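Local coordinates for extracellular solute-binding protein family 1 (Arthrobacter chlorophenolicus, PDB 4R2F) that probably captures sugars outside the cell for an ABC-type transporter, and here holds laminaribiose in its ligand pocket, at residues I120-S125 against F328-L333; E138-S143 against T385-N390; A177-A182 against V238-E243; G218-K223 against L227-D232; A347-K352 against P358-D363. All coordinates share one frame; numbering follows the deposited sequence.

Contact 1: I120-S125 against F328-L333; sequences IEKLKS and FVVYYL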
# COMPACT_ATOMS: atom_id res chain seq x y z
N ILE A 120 11.67 7.28 19.52
CA ILE A 120 12.84 7.59 18.72
C ILE A 120 14.11 7.67 19.59
O ILE A 120 15.14 7.13 19.21
CB ILE A 120 12.67 8.92 17.96
CG1 ILE A 120 11.55 8.85 16.91
CG2 ILE A 120 13.99 9.31 17.29
CD1 ILE A 120 11.76 7.83 15.82
N GLU A 121 14.03 8.35 20.73
CA GLU A 121 15.15 8.42 21.70
C GLU A 121 15.57 7.04 22.15
O GLU A 121 16.76 6.75 22.19
CB GLU A 121 14.77 9.19 22.97
CG GLU A 121 14.58 10.70 22.84
CD GLU A 121 13.94 11.30 24.10
OE1 GLU A 121 14.29 10.86 25.22
OE2 GLU A 121 13.09 12.22 23.98
N LYS A 122 14.60 6.19 22.53
CA LYS A 122 14.91 4.86 22.97
C LYS A 122 15.58 4.05 21.85
O LYS A 122 16.47 3.26 22.12
CB LYS A 122 13.68 4.13 23.52
CG LYS A 122 13.11 4.71 24.82
CD LYS A 122 11.74 4.08 25.12
CE LYS A 122 11.31 4.26 26.55
NZ LYS A 122 12.11 3.39 27.44
N LEU A 123 15.16 4.25 20.61
CA LEU A 123 15.77 3.54 19.48
C LEU A 123 17.20 4.04 19.23
O LEU A 123 18.07 3.27 18.83
CB LEU A 123 14.94 3.70 18.21
CG LEU A 123 13.54 3.11 18.26
CD1 LEU A 123 12.77 3.51 17.01
CD2 LEU A 123 13.57 1.60 18.46
N LYS A 124 17.44 5.33 19.44
CA LYS A 124 18.79 5.86 19.34
C LYS A 124 19.70 5.24 20.39
O LYS A 124 20.83 4.92 20.09
CB LYS A 124 18.79 7.38 19.45
CG LYS A 124 18.29 8.04 18.18
CD LYS A 124 18.26 9.54 18.30
CE LYS A 124 17.70 10.14 17.02
NZ LYS A 124 17.68 11.61 17.10
N SER A 125 19.18 5.03 21.60
CA SER A 125 20.00 4.50 22.70
C SER A 125 20.31 3.06 22.48
O SER A 125 21.46 2.65 22.65
CB SER A 125 19.31 4.63 24.05
OG SER A 125 19.08 5.97 24.37
N PHE A 328 6.07 -0.88 24.41
CA PHE A 328 5.53 -1.85 23.49
C PHE A 328 6.09 -1.59 22.11
O PHE A 328 6.51 -2.53 21.44
CB PHE A 328 3.99 -1.84 23.39
CG PHE A 328 3.46 -2.79 22.34
CD1 PHE A 328 3.36 -4.15 22.59
CD2 PHE A 328 3.14 -2.34 21.06
CE1 PHE A 328 2.93 -5.03 21.62
CE2 PHE A 328 2.71 -3.21 20.08
CZ PHE A 328 2.61 -4.57 20.36
N VAL A 329 6.06 -0.33 21.68
CA VAL A 329 6.47 -0.01 20.31
C VAL A 329 7.94 -0.35 20.11
O VAL A 329 8.31 -0.87 19.07
CB VAL A 329 6.17 1.45 19.90
CG1 VAL A 329 6.84 1.80 18.56
CG2 VAL A 329 4.67 1.71 19.81
N VAL A 330 8.78 -0.08 21.10
CA VAL A 330 10.21 -0.38 20.98
C VAL A 330 10.43 -1.90 20.92
O VAL A 330 11.21 -2.43 20.10
CB VAL A 330 10.98 0.27 22.15
CG1 VAL A 330 12.44 -0.15 22.17
CG2 VAL A 330 10.87 1.78 22.05
N TYR A 331 9.72 -2.61 21.79
CA TYR A 331 9.73 -4.07 21.78
C TYR A 331 9.32 -4.61 20.41
O TYR A 331 9.98 -5.48 19.82
CB TYR A 331 8.81 -4.60 22.90
CG TYR A 331 8.42 -6.05 22.74
CD1 TYR A 331 9.24 -7.09 23.20
CD2 TYR A 331 7.24 -6.38 22.09
CE1 TYR A 331 8.87 -8.42 23.03
CE2 TYR A 331 6.86 -7.69 21.92
CZ TYR A 331 7.67 -8.71 22.38
OH TYR A 331 7.22 -10.00 22.18
N TYR A 332 8.21 -4.08 19.88
CA TYR A 332 7.65 -4.63 18.64
C TYR A 332 8.60 -4.37 17.47
O TYR A 332 8.90 -5.27 16.71
CB TYR A 332 6.27 -4.06 18.37
CG TYR A 332 5.41 -4.81 17.36
CD1 TYR A 332 4.78 -6.01 17.69
CD2 TYR A 332 5.16 -4.28 16.09
CE1 TYR A 332 3.97 -6.69 16.78
CE2 TYR A 332 4.35 -4.93 15.16
CZ TYR A 332 3.75 -6.14 15.51
OH TYR A 332 2.93 -6.81 14.63
N LEU A 333 9.11 -3.15 17.35
CA LEU A 333 10.09 -2.86 16.29
C LEU A 333 11.31 -3.78 16.33
O LEU A 333 11.81 -4.19 15.28
CB LEU A 333 10.55 -1.41 16.37
CG LEU A 333 9.51 -0.39 15.98
CD1 LEU A 333 9.99 0.98 16.40
CD2 LEU A 333 9.27 -0.46 14.48
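Leu123 and Leu333 cross at about a right angle, methyl against methyl: Leu123 CD1 lies 3.8 Å from Leu333 CD1. The other methyl of Leu123, CD2, reaches 4.2 Å from the same Leu333 CD1, which therefore sits against both branches of the leucine fork. Leu123 CD2 also faces Val330 CG1 at 4.3 Å, a looser touch. The CB of Leu123 does not aim straight at the other helix; with CG anti to its carbonyl carbon (chi1 -64°) and the chain extended beyond, the branched end swings across the gap. No hydrogen bond joins the two segments.

The setting is helix-on-helix packing within a solute-binding protein of the SBP_bac_1 family: segments 120-125 and 328-333, from helices 117-126 and 322-335, cross at -46° with their axes 10.1 Å apart. Helix 322-335 also packs on two other elements: Val329, Tyr332 and Leu333 rest on strand 306-316, and Phe328 and Tyr332 meet helix 50-61. Gln128 and Phe129, just past helix 117-126, add to the cover over Leu123.

A further touch belongs to an amphipathic chain. Val330 CG2 nestles into the aliphatic part of Lys122, 3.9 Å from both CB and CD, the two side chains again meeting nearly at right angles. Beyond CD the lysine bends at chi4 (-72°), and its NZ forms a salt bridge with Glu327, which precedes Val330 by three residues on the same helix.

Contact 2: E138-S143 against T385-N390; sequences EPFKTS and TALSAN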
# COMPACT_ATOMS: atom_id res chain seq x y z
N GLU A 138 12.12 10.54 8.50
CA GLU A 138 11.92 11.98 8.33
C GLU A 138 10.54 12.42 7.82
O GLU A 138 10.04 13.48 8.24
CB GLU A 138 13.02 12.54 7.40
CG GLU A 138 14.42 12.45 8.01
CD GLU A 138 15.26 11.23 7.62
OE1 GLU A 138 14.74 10.12 7.29
OE2 GLU A 138 16.50 11.40 7.66
N PRO A 139 9.91 11.64 6.91
CA PRO A 139 8.56 12.02 6.52
C PRO A 139 7.58 12.23 7.68
O PRO A 139 6.55 12.86 7.48
CB PRO A 139 8.10 10.83 5.68
CG PRO A 139 9.36 10.33 5.05
CD PRO A 139 10.36 10.43 6.18
N PHE A 140 7.87 11.67 8.85
CA PHE A 140 6.96 11.67 9.98
C PHE A 140 7.24 12.77 10.99
O PHE A 140 6.52 12.91 11.98
CB PHE A 140 6.97 10.29 10.62
CG PHE A 140 6.49 9.24 9.69
CD1 PHE A 140 5.14 9.14 9.42
CD2 PHE A 140 7.37 8.44 9.00
CE1 PHE A 140 4.66 8.22 8.52
CE2 PHE A 140 6.91 7.51 8.10
CZ PHE A 140 5.55 7.40 7.86
N LYS A 141 8.27 13.57 10.71
CA LYS A 141 8.65 14.62 11.62
C LYS A 141 7.80 15.85 11.34
O LYS A 141 7.72 16.28 10.19
CB LYS A 141 10.12 14.96 11.43
CG LYS A 141 10.69 15.90 12.48
CD LYS A 141 12.04 16.44 12.03
CE LYS A 141 12.67 17.37 13.05
NZ LYS A 141 13.82 18.11 12.45
N THR A 142 7.17 16.39 12.38
CA THR A 142 6.46 17.66 12.29
C THR A 142 7.01 18.62 13.34
O THR A 142 7.76 18.22 14.21
CB THR A 142 4.93 17.50 12.54
OG1 THR A 142 4.68 17.26 13.93
CG2 THR A 142 4.33 16.37 11.70
N SER A 143 6.56 19.87 13.27
CA SER A 143 6.85 20.89 14.28
C SER A 143 6.65 20.39 15.72
O SER A 143 7.41 20.74 16.61
CB SER A 143 5.96 22.13 14.07
OG SER A 143 5.92 22.56 12.72
N THR A 385 5.86 16.16 -2.06
CA THR A 385 6.63 15.16 -1.32
C THR A 385 6.16 15.04 0.11
O THR A 385 6.02 13.93 0.64
CB THR A 385 8.13 15.54 -1.34
OG1 THR A 385 8.60 15.47 -2.69
CG2 THR A 385 8.96 14.58 -0.47
N ALA A 386 5.96 16.17 0.76
CA ALA A 386 5.57 16.21 2.15
C ALA A 386 4.23 15.53 2.40
O ALA A 386 3.27 15.76 1.68
CB ALA A 386 5.54 17.65 2.63
N LEU A 387 4.18 14.69 3.42
CA LEU A 387 2.94 14.00 3.82
C LEU A 387 2.06 14.91 4.66
O LEU A 387 2.57 15.85 5.26
CB LEU A 387 3.31 12.75 4.64
CG LEU A 387 4.26 11.78 3.95
CD1 LEU A 387 4.40 10.48 4.74
CD2 LEU A 387 3.82 11.52 2.52
N SER A 388 0.76 14.61 4.74
CA SER A 388 -0.20 15.45 5.48
C SER A 388 -1.53 14.73 5.69
O SER A 388 -1.77 13.68 5.10
CB SER A 388 -0.47 16.77 4.75
OG SER A 388 -1.17 16.52 3.55
N ALA A 389 -2.39 15.30 6.52
CA ALA A 389 -3.69 14.70 6.85
C ALA A 389 -4.57 14.56 5.63
O ALA A 389 -5.37 13.64 5.54
CB ALA A 389 -4.40 15.50 7.92
N ASN A 390 -4.44 15.47 4.68
CA ASN A 390 -5.24 15.35 3.47
C ASN A 390 -5.01 14.02 2.74
O ASN A 390 -5.90 13.55 2.05
CB ASN A 390 -4.97 16.49 2.51
CG ASN A 390 -5.76 17.75 2.85
OD1 ASN A 390 -6.75 17.73 3.62
ND2 ASN A 390 -5.33 18.84 2.28
O HOH W 1 6.47 14.35 5.26
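Leu387 supplies the apolar side of this contact through a single methyl. Leu387 CD1 rests 3.8 Å from Pro139 CB. At a longer 4.4 Å, Leu387 CD1 approaches Phe140 CE1 obliquely. With CG placed anti to the carbonyl carbon (chi1 -55°), the leucine fork reaches toward these two neighbours. Pro139 and Phe140 are themselves packed together: the proline CB stands 4.1 Å above one face of the phenylalanine ring, near its rim, so that Leu387 CD1 meets a surface made by both residues.

The polar link runs through water. One molecule donates to the carbonyl O of Pro139 at 2.7 Å and accepts from the backbone N of Leu387 at 3.0 Å, bridging two stretches of backbone that share no direct hydrogen bond.

In the fold, the 3-10 turn 138-140 leads into strand 141-142, paired antiparallel with strand 145-161, while Leu387 lies just ahead of helix 389-396. The Phe140 side chain is about 9 Å from a bound glucose unit, near the pocket without touching the sugar. Phe140 reaches Val147 and Pro150 of strand 145-161, and both Phe140 and Leu387 touch Pro310 of strand 306-316, with Phe105 of helix 103-109 also packed against the leucine.

Contact 3: A177-A182 against V238-E243; sequences ASLLEA and VEFLLE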
# COMPACT_ATOMS: atom_id res chain seq x y z
N ALA A 177 1.51 1.00 -24.66
CA ALA A 177 1.13 0.48 -25.96
C ALA A 177 1.41 -1.01 -26.03
O ALA A 177 0.58 -1.76 -26.52
CB ALA A 177 1.89 1.22 -27.07
N SER A 178 2.55 -1.46 -25.53
CA SER A 178 2.83 -2.88 -25.52
C SER A 178 1.94 -3.63 -24.49
O SER A 178 1.56 -4.77 -24.73
CB SER A 178 4.33 -3.16 -25.37
OG SER A 178 4.86 -2.72 -24.12
N LEU A 179 1.56 -2.99 -23.38
CA LEU A 179 0.62 -3.63 -22.42
C LEU A 179 -0.72 -3.95 -23.09
O LEU A 179 -1.25 -5.06 -22.96
CB LEU A 179 0.42 -2.74 -21.17
CG LEU A 179 -0.69 -3.05 -20.17
CD1 LEU A 179 -0.61 -4.48 -19.70
CD2 LEU A 179 -0.63 -2.09 -18.98
N LEU A 180 -1.25 -2.97 -23.81
CA LEU A 180 -2.51 -3.14 -24.55
C LEU A 180 -2.44 -4.25 -25.59
O LEU A 180 -3.33 -5.09 -25.65
CB LEU A 180 -2.94 -1.83 -25.21
CG LEU A 180 -4.27 -1.84 -25.95
CD1 LEU A 180 -5.44 -2.13 -25.02
CD2 LEU A 180 -4.47 -0.51 -26.66
N GLU A 181 -1.41 -4.26 -26.43
CA GLU A 181 -1.24 -5.34 -27.43
C GLU A 181 -1.16 -6.70 -26.79
O GLU A 181 -1.88 -7.62 -27.16
CB GLU A 181 -0.01 -5.12 -28.33
CG GLU A 181 -0.16 -3.99 -29.34
CD GLU A 181 -1.44 -4.12 -30.15
OE1 GLU A 181 -1.59 -5.17 -30.81
OE2 GLU A 181 -2.29 -3.20 -30.11
N ALA A 182 -0.28 -6.86 -25.81
CA ALA A 182 -0.10 -8.15 -25.18
C ALA A 182 -1.39 -8.56 -24.47
O ALA A 182 -1.81 -9.72 -24.53
CB ALA A 182 1.04 -8.10 -24.21
N VAL A 238 -6.42 7.91 -17.26
CA VAL A 238 -7.75 7.38 -17.10
C VAL A 238 -8.32 6.88 -18.42
O VAL A 238 -8.99 5.85 -18.44
CB VAL A 238 -8.70 8.39 -16.44
CG1 VAL A 238 -10.13 7.85 -16.39
CG2 VAL A 238 -8.24 8.66 -15.02
N GLU A 239 -8.05 7.59 -19.52
CA GLU A 239 -8.44 7.13 -20.85
C GLU A 239 -7.81 5.77 -21.18
O GLU A 239 -8.42 4.94 -21.82
CB GLU A 239 -8.06 8.14 -21.94
CG GLU A 239 -8.95 9.38 -21.97
CD GLU A 239 -8.52 10.44 -22.99
OE1 GLU A 239 -7.36 10.44 -23.47
OE2 GLU A 239 -9.37 11.30 -23.32
N PHE A 240 -6.58 5.55 -20.74
CA PHE A 240 -5.93 4.29 -21.02
C PHE A 240 -6.58 3.14 -20.24
O PHE A 240 -6.83 2.07 -20.80
CB PHE A 240 -4.44 4.39 -20.75
CG PHE A 240 -3.71 3.13 -21.02
CD1 PHE A 240 -3.58 2.65 -22.33
CD2 PHE A 240 -3.17 2.38 -19.98
CE1 PHE A 240 -2.92 1.47 -22.59
CE2 PHE A 240 -2.49 1.20 -20.24
CZ PHE A 240 -2.38 0.74 -21.54
N LEU A 241 -6.86 3.38 -18.98
CA LEU A 241 -7.57 2.40 -18.16
C LEU A 241 -8.94 2.06 -18.76
O LEU A 241 -9.30 0.90 -18.88
CB LEU A 241 -7.70 2.91 -16.73
CG LEU A 241 -6.36 2.88 -15.98
CD1 LEU A 241 -6.34 3.80 -14.77
CD2 LEU A 241 -6.00 1.46 -15.58
N LEU A 242 -9.68 3.08 -19.16
CA LEU A 242 -10.97 2.85 -19.84
C LEU A 242 -10.83 2.01 -21.11
O LEU A 242 -11.70 1.18 -21.40
CB LEU A 242 -11.63 4.16 -20.18
CG LEU A 242 -12.13 4.95 -18.97
CD1 LEU A 242 -12.50 6.38 -19.40
CD2 LEU A 242 -13.32 4.24 -18.34
N GLU A 243 -9.73 2.19 -21.83
CA GLU A 243 -9.46 1.40 -23.00
C GLU A 243 -9.13 -0.04 -22.61
O GLU A 243 -9.52 -0.96 -23.29
CB GLU A 243 -8.30 2.01 -23.77
CG GLU A 243 -8.26 1.62 -25.23
CD GLU A 243 -7.08 2.26 -25.94
OE1 GLU A 243 -6.86 1.95 -27.13
OE2 GLU A 243 -6.36 3.07 -25.32
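Leu179 sets its CD2 methyl against the rim of the Phe240 ring, close to the ring plane, 4.0 Å from CE2 and 4.2 Å from CZ of that phenylalanine. Leu180, the next residue on helix 176-188, meets the same ring with its CB, 4.2 Å from Phe240 CE1 and at an oblique approach. The aromatic side chain thus reaches both leucines: its CE2-CZ edge meets a methyl of Leu179, and CE1 meets the CB methylene of Leu180. Its CG stands opposite the backbone N (chi1 180°), an orientation that carries the ring across to a helix its CB does not face directly.

The segments run nearly parallel, at 10°, but their axes are 11.4 Å apart, so long side chains bridge the space. Trp176 stacks on Phe240, and Met212 of helix 204-215 also touches it, placing the ring at a junction of three helices.

Glu243 stretches out and crosses Leu180 at about a right angle; its OE1 comes 3.5 Å from Leu180 CD2. That is carboxylate against methyl, without a hydrogen bond, so cohesion between these segments rests on dispersion and the burial of apolar surface, with a partly exposed acid at the margin.

Contact 4: G218-K223 against L227-D232; sequences GGVFTK and LDVLND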
# COMPACT_ATOMS: atom_id res chain seq x y z
N GLY A 218 1.70 12.30 -13.97
CA GLY A 218 0.60 13.01 -13.33
C GLY A 218 0.62 12.86 -11.84
O GLY A 218 1.68 12.79 -11.24
N GLY A 219 -0.57 12.84 -11.25
CA GLY A 219 -0.74 12.78 -9.81
C GLY A 219 -1.89 13.60 -9.33
O GLY A 219 -2.40 14.45 -10.06
N VAL A 220 -2.32 13.35 -8.11
CA VAL A 220 -3.44 14.09 -7.56
C VAL A 220 -3.09 15.55 -7.26
O VAL A 220 -3.98 16.42 -7.27
CB VAL A 220 -3.98 13.40 -6.29
CG1 VAL A 220 -5.02 14.26 -5.61
CG2 VAL A 220 -4.52 12.00 -6.62
N PHE A 221 -1.82 15.83 -6.98
CA PHE A 221 -1.41 17.14 -6.48
C PHE A 221 -0.36 17.80 -7.36
O PHE A 221 0.40 17.14 -8.09
CB PHE A 221 -0.87 17.05 -5.04
CG PHE A 221 -1.80 16.42 -4.06
CD1 PHE A 221 -1.73 15.05 -3.79
CD2 PHE A 221 -2.71 17.19 -3.35
CE1 PHE A 221 -2.59 14.47 -2.86
CE2 PHE A 221 -3.55 16.61 -2.43
CZ PHE A 221 -3.50 15.26 -2.18
N THR A 222 -0.30 19.14 -7.27
CA THR A 222 0.82 19.91 -7.82
C THR A 222 2.04 19.74 -6.93
O THR A 222 1.92 19.32 -5.76
CB THR A 222 0.52 21.43 -7.86
OG1 THR A 222 0.21 21.89 -6.53
CG2 THR A 222 -0.64 21.74 -8.78
N LYS A 223 3.20 20.12 -7.46
CA LYS A 223 4.45 20.26 -6.68
C LYS A 223 4.27 20.92 -5.31
O LYS A 223 4.92 20.52 -4.33
CB LYS A 223 5.47 21.05 -7.50
CG LYS A 223 6.21 20.23 -8.53
CD LYS A 223 7.66 20.02 -8.13
CE LYS A 223 8.44 21.31 -8.32
NZ LYS A 223 9.90 21.06 -8.28
N LEU A 227 -4.40 20.60 -5.16
CA LEU A 227 -5.12 19.67 -6.02
C LEU A 227 -4.95 20.00 -7.48
O LEU A 227 -5.04 21.15 -7.88
CB LEU A 227 -6.61 19.64 -5.67
CG LEU A 227 -6.98 18.90 -4.39
CD1 LEU A 227 -8.44 19.14 -4.04
CD2 LEU A 227 -6.72 17.40 -4.52
N ASP A 228 -4.67 18.98 -8.28
CA ASP A 228 -4.52 19.13 -9.71
C ASP A 228 -5.10 17.89 -10.45
O ASP A 228 -4.46 17.31 -11.34
CB ASP A 228 -3.04 19.32 -10.06
CG ASP A 228 -2.81 19.74 -11.51
OD1 ASP A 228 -3.73 20.33 -12.12
OD2 ASP A 228 -1.72 19.45 -12.04
N VAL A 229 -6.32 17.52 -10.08
CA VAL A 229 -6.92 16.25 -10.53
C VAL A 229 -7.17 16.20 -12.04
O VAL A 229 -6.93 15.17 -12.69
CB VAL A 229 -8.20 15.98 -9.76
CG1 VAL A 229 -8.88 14.70 -10.27
CG2 VAL A 229 -7.86 15.86 -8.28
N LEU A 230 -7.60 17.31 -12.61
CA LEU A 230 -7.94 17.36 -14.03
C LEU A 230 -6.75 17.65 -14.93
O LEU A 230 -6.91 17.95 -16.11
CB LEU A 230 -9.07 18.37 -14.26
CG LEU A 230 -10.43 17.75 -13.94
CD1 LEU A 230 -11.43 18.78 -13.43
CD2 LEU A 230 -10.91 17.05 -15.21
N ASN A 231 -5.54 17.56 -14.40
CA ASN A 231 -4.34 17.64 -15.24
C ASN A 231 -4.43 16.68 -16.45
O ASN A 231 -4.89 15.54 -16.33
CB ASN A 231 -3.10 17.40 -14.34
CG ASN A 231 -1.97 16.72 -15.06
OD1 ASN A 231 -1.98 15.51 -15.23
ND2 ASN A 231 -0.98 17.49 -15.49
N ASP A 232 -4.00 17.15 -17.61
CA ASP A 232 -4.01 16.32 -18.84
C ASP A 232 -3.30 14.98 -18.79
O ASP A 232 -3.61 14.09 -19.58
CB ASP A 232 -3.38 17.07 -20.01
CG ASP A 232 -4.20 18.27 -20.50
OD1 ASP A 232 -5.03 18.86 -19.76
OD2 ASP A 232 -3.97 18.65 -21.66
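A tight reversal of the chain between helix 204-215 and helix 232-246 brings Gly218-Lys223 alongside Leu227-Asp232, closed by a lone beta bridge between Phe221 and Leu227. Its backbone hydrogen bond runs from Asp228 N to Val220 O, 2.8 Å long and nearly straight at 168°, the donor tilted 27° from the carbonyl plane.

Around this bond the apolar side chains gather on Leu227. Its CD2 lies 3.7 Å from Val220 CG1, the two side chains running side by side in the same direction, and 3.9 Å from Phe221 CE2, where the approach to the ring is oblique. Val220 CG1 also stands over one face of the Phe221 ring, 3.7 Å above its plane and toward the rim, so leucine, valine and phenylalanine touch one another in turn. The ring also packs against Leu391 and Leu394 of helix 389-396.

On another side Thr222 and Asp228 cross at about a right angle, methyl to methylene, with Thr222 CG2 3.6 Å from Asp228 CB. The threonine hydroxyl is occupied elsewhere, bonded to Asp224 and to the backbone N of Glu226 within the connecting turn.

Further along, a type I turn from Asp228 to Asn231 leads into helix 232-246. Asn231 is its N-cap, with OD1 accepting from Asn234 N, and that same oxygen lies 4.1 Å from Gly218 CA. Labour is divided here: one main-chain bond fixes the register, methyl packing fills one flank, and side-chain oxygens tie down the turn and the helix start.

Contact 5: A347-K352 against P358-D363; sequences ALPVFK and PEFTAD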
# COMPACT_ATOMS: atom_id res chain seq x y z
N ALA A 347 5.63 -6.72 1.88
CA ALA A 347 6.16 -5.35 1.84
C ALA A 347 7.66 -5.37 2.06
O ALA A 347 8.21 -6.37 2.50
CB ALA A 347 5.49 -4.50 2.90
N LEU A 348 8.30 -4.25 1.73
CA LEU A 348 9.72 -4.06 1.96
C LEU A 348 9.95 -3.70 3.42
O LEU A 348 9.10 -3.08 4.03
CB LEU A 348 10.26 -2.95 1.06
CG LEU A 348 10.33 -3.26 -0.43
CD1 LEU A 348 10.47 -1.98 -1.22
CD2 LEU A 348 11.49 -4.18 -0.76
N PRO A 349 11.10 -4.10 3.99
CA PRO A 349 11.47 -3.60 5.33
C PRO A 349 11.98 -2.16 5.30
O PRO A 349 12.28 -1.63 4.24
CB PRO A 349 12.60 -4.55 5.76
CG PRO A 349 13.14 -5.12 4.50
CD PRO A 349 12.05 -5.11 3.48
N VAL A 350 12.03 -1.54 6.48
CA VAL A 350 12.58 -0.18 6.60
C VAL A 350 13.92 -0.19 7.36
O VAL A 350 14.48 0.88 7.66
CB VAL A 350 11.62 0.80 7.30
CG1 VAL A 350 10.35 0.98 6.47
CG2 VAL A 350 11.30 0.35 8.73
N PHE A 351 14.41 -1.38 7.65
CA PHE A 351 15.65 -1.58 8.39
C PHE A 351 16.68 -2.25 7.50
O PHE A 351 16.42 -3.27 6.88
CB PHE A 351 15.42 -2.43 9.62
CG PHE A 351 14.68 -1.71 10.72
CD1 PHE A 351 15.24 -0.61 11.35
CD2 PHE A 351 13.44 -2.14 11.13
CE1 PHE A 351 14.56 0.05 12.36
CE2 PHE A 351 12.75 -1.48 12.13
CZ PHE A 351 13.31 -0.38 12.74
N LYS A 352 17.88 -1.66 7.47
CA LYS A 352 18.98 -2.14 6.62
C LYS A 352 19.36 -3.61 6.85
O LYS A 352 19.55 -4.36 5.89
CB LYS A 352 20.21 -1.24 6.81
CG LYS A 352 21.37 -1.62 5.93
CD LYS A 352 22.35 -0.48 5.74
CE LYS A 352 23.15 -0.70 4.47
NZ LYS A 352 24.52 -0.13 4.57
N PRO A 358 19.64 -13.03 4.61
CA PRO A 358 19.70 -14.06 3.58
C PRO A 358 18.35 -14.41 2.96
O PRO A 358 18.24 -14.60 1.75
CB PRO A 358 20.26 -15.26 4.33
CG PRO A 358 21.17 -14.65 5.35
CD PRO A 358 20.53 -13.35 5.74
N GLU A 359 17.33 -14.52 3.80
CA GLU A 359 15.99 -14.89 3.37
C GLU A 359 15.40 -13.87 2.39
O GLU A 359 14.62 -14.23 1.53
CB GLU A 359 15.05 -15.04 4.59
CG GLU A 359 15.24 -16.34 5.38
CD GLU A 359 16.34 -16.27 6.45
OE1 GLU A 359 17.08 -15.28 6.53
OE2 GLU A 359 16.45 -17.22 7.24
N PHE A 360 15.75 -12.59 2.58
CA PHE A 360 15.30 -11.51 1.71
C PHE A 360 16.05 -11.44 0.37
O PHE A 360 15.45 -11.44 -0.68
CB PHE A 360 15.50 -10.17 2.45
CG PHE A 360 14.89 -9.01 1.73
CD1 PHE A 360 13.51 -8.85 1.73
CD2 PHE A 360 15.68 -8.13 1.00
CE1 PHE A 360 12.92 -7.80 1.04
CE2 PHE A 360 15.10 -7.06 0.32
CZ PHE A 360 13.71 -6.91 0.33
N THR A 361 17.37 -11.33 0.41
CA THR A 361 18.15 -11.15 -0.82
C THR A 361 18.23 -12.40 -1.70
O THR A 361 18.50 -12.29 -2.89
CB THR A 361 19.59 -10.66 -0.57
OG1 THR A 361 20.28 -11.63 0.21
CG2 THR A 361 19.60 -9.33 0.15
N ALA A 362 17.95 -13.59 -1.16
CA ALA A 362 18.10 -14.79 -2.00
C ALA A 362 16.94 -14.95 -2.99
O ALA A 362 17.04 -15.76 -3.94
CB ALA A 362 18.23 -16.03 -1.14
N ASP A 363 15.85 -14.23 -2.73
CA ASP A 363 14.67 -14.21 -3.60
C ASP A 363 14.84 -13.13 -4.67
O ASP A 363 14.78 -11.93 -4.36
CB ASP A 363 13.42 -13.96 -2.75
CG ASP A 363 12.13 -13.97 -3.56
OD1 ASP A 363 12.19 -13.94 -4.82
OD2 ASP A 363 11.04 -14.02 -2.92
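Phe360 reaches from the short helix 358-361 into a corner made by Leu348 and Pro349, and its ring is the whole of the second segment's share in the contact. The aromatic CG lies anti to the backbone N (chi1 -172°), which directs the ring out from the helix toward the strand residues.

The two partners use different parts of that ring. Leu348 brings one methyl, CD2, to the edge near the ring plane, 3.7 Å from Phe360 CZ, the two side chains slanting past each other. Its CB is not aimed at the helix; the common extended leucine conformation, chi1 -70° with chi2 163°, carries CD2 the rest of the way. Pro349 and Phe360 point at each other from opposite directions; the proline CD lies 3.7 Å from Phe360 CE1 and 4.0 Å from CZ, at an oblique angle. Ring closure ties CD to the proline's own backbone N, so the position of this methylene is set largely by the main chain.

All three residues are buried. The short, weakly bonded strand 348-349 pairs antiparallel with strand 145-161, whose Leu153 and Ile155 touch Leu348, and Val370 of helix 364-373 packs on both Leu348 and Phe360. Ile354 and Thr355 of the intervening helix 352-355 meet Pro349.

With no hydrogen bond passing between the segments, shape and exclusion of water are what remain: an aromatic edge, a methyl and a proline methylene join the short helix to strand 348-349 across the intervening helix 352-355.

Contact 4 is nested inside contact 3, and contact 3 inside both contact 1 and contact 2; contacts 1 and 2 interlock along the chain, while contact 5 follows contact 1 and lies within the span of contact 2. Helix 232-246 links contacts 3 and 4, whose centres are 21 Å apart, and contacts 2 and 5 reach the same mixed sheet. Contacts 1 and 3, 46 Å between centres, lie 24 and 23 Å out on opposite sides of the chain's centre. Contacts 1 and 5 touch where Leu333 O meets Phe351 CE2 at 4.3 Å. Contacts 2, 4 and 5 each bring a side chain to within about 9 to 12 Å of the bound sugar.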